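Local structure of N-acetylgalactosaminyltransferase 7 (Homo sapiens, 6IWR) at residues Q509-N514 / L519-Q524. The protein belongs to the polypeptide GalNAc transferase family, which joins a GT-A glycosyltransferase domain to a ricin-type beta-trefoil lectin domain. Numbering follows the deposited sequence.
Sequences QLFRIN and LMQYDQ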
loop_
_atom_site.group_PDB
_atom_site.type_symbol
_atom_site.label_atom_id
_atom_site.label_comp_id
_atom_site.label_asym_id
_atom_site.label_seq_id
_atom_site.Cartn_x
_atom_site.Cartn_y
_atom_site.Cartn_z
ATOM N N GLN A 509 -7.113 14.022 7.456
ATOM C CA GLN A 509 -8.284 14.797 7.833
ATOM C C GLN A 509 -8.121 16.271 7.506
ATOM O O GLN A 509 -8.820 17.112 8.085
ATOM C CB GLN A 509 -8.588 14.616 9.312
ATOM C CG GLN A 509 -9.156 13.279 9.632
ATOM C CD GLN A 509 -9.586 13.176 11.073
ATOM O OE1 GLN A 509 -9.433 14.129 11.853
ATOM N NE2 GLN A 509 -10.151 12.032 11.438
ATOM N N LEU A 510 -7.224 16.596 6.577
ATOM C CA LEU A 510 -6.911 17.969 6.188
ATOM C C LEU A 510 -7.287 18.187 4.731
ATOM O O LEU A 510 -6.986 17.347 3.877
ATOM C CB LEU A 510 -5.427 18.243 6.374
ATOM C CG LEU A 510 -5.011 19.694 6.251
ATOM C CD1 LEU A 510 -4.992 20.280 7.657
ATOM C CD2 LEU A 510 -3.653 19.836 5.542
ATOM N N PHE A 511 -7.938 19.310 4.446
ATOM C CA PHE A 511 -8.324 19.645 3.078
ATOM C C PHE A 511 -8.092 21.130 2.835
ATOM O O PHE A 511 -7.897 21.915 3.765
ATOM C CB PHE A 511 -9.777 19.268 2.801
ATOM C CG PHE A 511 -10.047 17.795 2.946
ATOM C CD1 PHE A 511 -10.362 17.250 4.193
ATOM C CD2 PHE A 511 -9.960 16.946 1.843
ATOM C CE1 PHE A 511 -10.590 15.895 4.327
ATOM C CE2 PHE A 511 -10.185 15.593 1.974
ATOM C CZ PHE A 511 -10.514 15.069 3.208
ATOM N N ARG A 512 -8.075 21.509 1.567
ATOM C CA ARG A 512 -8.066 22.920 1.215
ATOM C C ARG A 512 -9.018 23.120 0.050
ATOM O O ARG A 512 -9.184 22.236 -0.796
ATOM C CB ARG A 512 -6.652 23.452 0.858
ATOM C CG ARG A 512 -5.922 22.612 -0.157
ATOM C CD ARG A 512 -4.434 22.853 -0.145
ATOM N NE ARG A 512 -3.993 23.136 -1.496
ATOM C CZ ARG A 512 -3.629 22.209 -2.378
ATOM N NH1 ARG A 512 -3.629 20.906 -2.045
ATOM N NH2 ARG A 512 -3.254 22.591 -3.598
ATOM N N ILE A 513 -9.668 24.276 0.028
ATOM C CA ILE A 513 -10.530 24.661 -1.079
ATOM C C ILE A 513 -9.894 25.832 -1.812
ATOM O O ILE A 513 -9.482 26.822 -1.196
ATOM C CB ILE A 513 -11.955 25.008 -0.615
ATOM C CG1 ILE A 513 -12.899 24.969 -1.815
ATOM C CG2 ILE A 513 -12.003 26.382 -0.051
ATOM C CD1 ILE A 513 -14.276 25.331 -1.464
ATOM N N ASN A 514 -9.855 25.709 -3.133
ATOM C CA ASN A 514 -9.291 26.630 -4.103
ATOM C C ASN A 514 -10.168 27.845 -4.329
ATOM O O ASN A 514 -11.390 27.791 -4.200
ATOM C CB ASN A 514 -9.197 25.941 -5.465
ATOM C CG ASN A 514 -7.838 25.607 -5.811
ATOM O OD1 ASN A 514 -6.905 26.078 -5.155
ATOM N ND2 ASN A 514 -7.667 24.806 -6.858
ATOM N N LEU A 519 -11.659 21.171 -4.246
ATOM C CA LEU A 519 -11.513 20.646 -2.893
ATOM C C LEU A 519 -10.398 19.604 -2.914
ATOM O O LEU A 519 -10.575 18.509 -3.463
ATOM C CB LEU A 519 -12.819 20.028 -2.406
ATOM C CG LEU A 519 -13.352 20.414 -1.026
ATOM C CD1 LEU A 519 -14.372 19.394 -0.602
ATOM C CD2 LEU A 519 -12.244 20.542 0.013
ATOM N N MET A 520 -9.284 19.916 -2.278
ATOM C CA MET A 520 -8.083 19.122 -2.413
ATOM C C MET A 520 -7.467 18.586 -1.135
ATOM O O MET A 520 -7.473 19.232 -0.116
ATOM C CB MET A 520 -7.049 19.946 -3.158
ATOM C CG MET A 520 -7.431 20.211 -4.595
ATOM S SD MET A 520 -6.465 21.498 -5.357
ATOM C CE MET A 520 -4.976 20.612 -5.697
ATOM N N GLN A 521 -6.944 17.375 -1.217
ATOM C CA GLN A 521 -6.028 16.823 -0.235
ATOM C C GLN A 521 -4.794 16.437 -1.007
ATOM O O GLN A 521 -4.889 15.725 -1.984
ATOM C CB GLN A 521 -6.624 15.591 0.437
ATOM C CG GLN A 521 -5.709 14.898 1.431
ATOM C CD GLN A 521 -6.417 13.853 2.256
ATOM O OE1 GLN A 521 -6.466 12.697 1.892
ATOM N NE2 GLN A 521 -6.961 14.261 3.375
ATOM N N TYR A 522 -3.632 16.903 -0.587
ATOM C CA TYR A 522 -2.414 16.591 -1.322
ATOM C C TYR A 522 -2.537 17.050 -2.777
ATOM O O TYR A 522 -2.762 18.212 -3.044
ATOM C CB TYR A 522 -2.039 15.110 -1.215
ATOM C CG TYR A 522 -2.020 14.561 0.175
ATOM C CD1 TYR A 522 -1.241 15.131 1.153
ATOM C CD2 TYR A 522 -2.774 13.458 0.502
ATOM C CE1 TYR A 522 -1.227 14.622 2.427
ATOM C CE2 TYR A 522 -2.764 12.949 1.770
ATOM C CZ TYR A 522 -1.992 13.536 2.727
ATOM O OH TYR A 522 -1.985 13.012 3.989
ATOM N N ASP A 523 -2.319 16.147 -3.715
ATOM C CA ASP A 523 -2.452 16.442 -5.119
ATOM C C ASP A 523 -3.815 16.033 -5.664
ATOM O O ASP A 523 -4.101 16.238 -6.826
ATOM C CB ASP A 523 -1.323 15.760 -5.901
ATOM C CG ASP A 523 -1.405 14.250 -5.849
ATOM O OD1 ASP A 523 -1.525 13.691 -4.751
ATOM O OD2 ASP A 523 -1.357 13.615 -6.910
ATOM N N GLN A 524 -4.643 15.439 -4.820
ATOM C CA GLN A 524 -5.956 14.967 -5.226
ATOM C C GLN A 524 -7.062 15.988 -5.047
ATOM O O GLN A 524 -6.916 16.946 -4.317
ATOM C CB GLN A 524 -6.318 13.683 -4.490
ATOM C CG GLN A 524 -5.219 12.638 -4.455
ATOM C CD GLN A 524 -5.402 11.552 -5.479
ATOM O OE1 GLN A 524 -6.210 10.655 -5.315
ATOM N NE2 GLN A 524 -4.648 11.633 -6.541
#
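Arg512 and Met520 form an antiparallel hydrogen-bonded pair: Met520 N donates to Arg512 O at 2.8 Å in a nearly straight bond, and Arg512 N returns one to Met520 O at 2.9 Å. Two side-chain-to-backbone bonds add to this ladder on the side of the Gln521-Gln524 turn. The guanidinium of Arg512 reaches across to Tyr522, its NH1 meeting Tyr522 O at 3.0 Å, with that oxygen at the edge of the group and near its plane; the CG between backbone N and carbonyl carbon (chi1 51°), followed by a bend at chi3, brings it there. Tyr522 lies at a corner of the type II' turn running from Gln521 to Gln524, so the arginine ties strand 511-514 to the turn that leads into strand 524-529. The second bond runs the opposite way across the hairpin, from Gln521 NE2 to Leu510 O at 3.1 Å, with the oxygen close to the amide plane; NE2 also bonds Asn508 O. These two strands form a beta hairpin of the ricin-type beta-trefoil lectin domain; strand 511-514 also pairs with strand 471-474, and strand 519-521 with strand 524-529. Gln521 NE2 also sits over one face of the Phe511 ring, offset toward the rim and 3.6 Å from Phe511 CZ, the amide and ring planes 19° apart. Phe511 CB packs on Leu519 CD2 at 3.9 Å, and both residues touch Leu526 of the next strand. Met520 CB lies over one face of the Arg512 guanidinium, and a bend at chi3 (78°) brings CE beside NH2, while Met520 SD comes within 3.8 Å of Asn514 ND2.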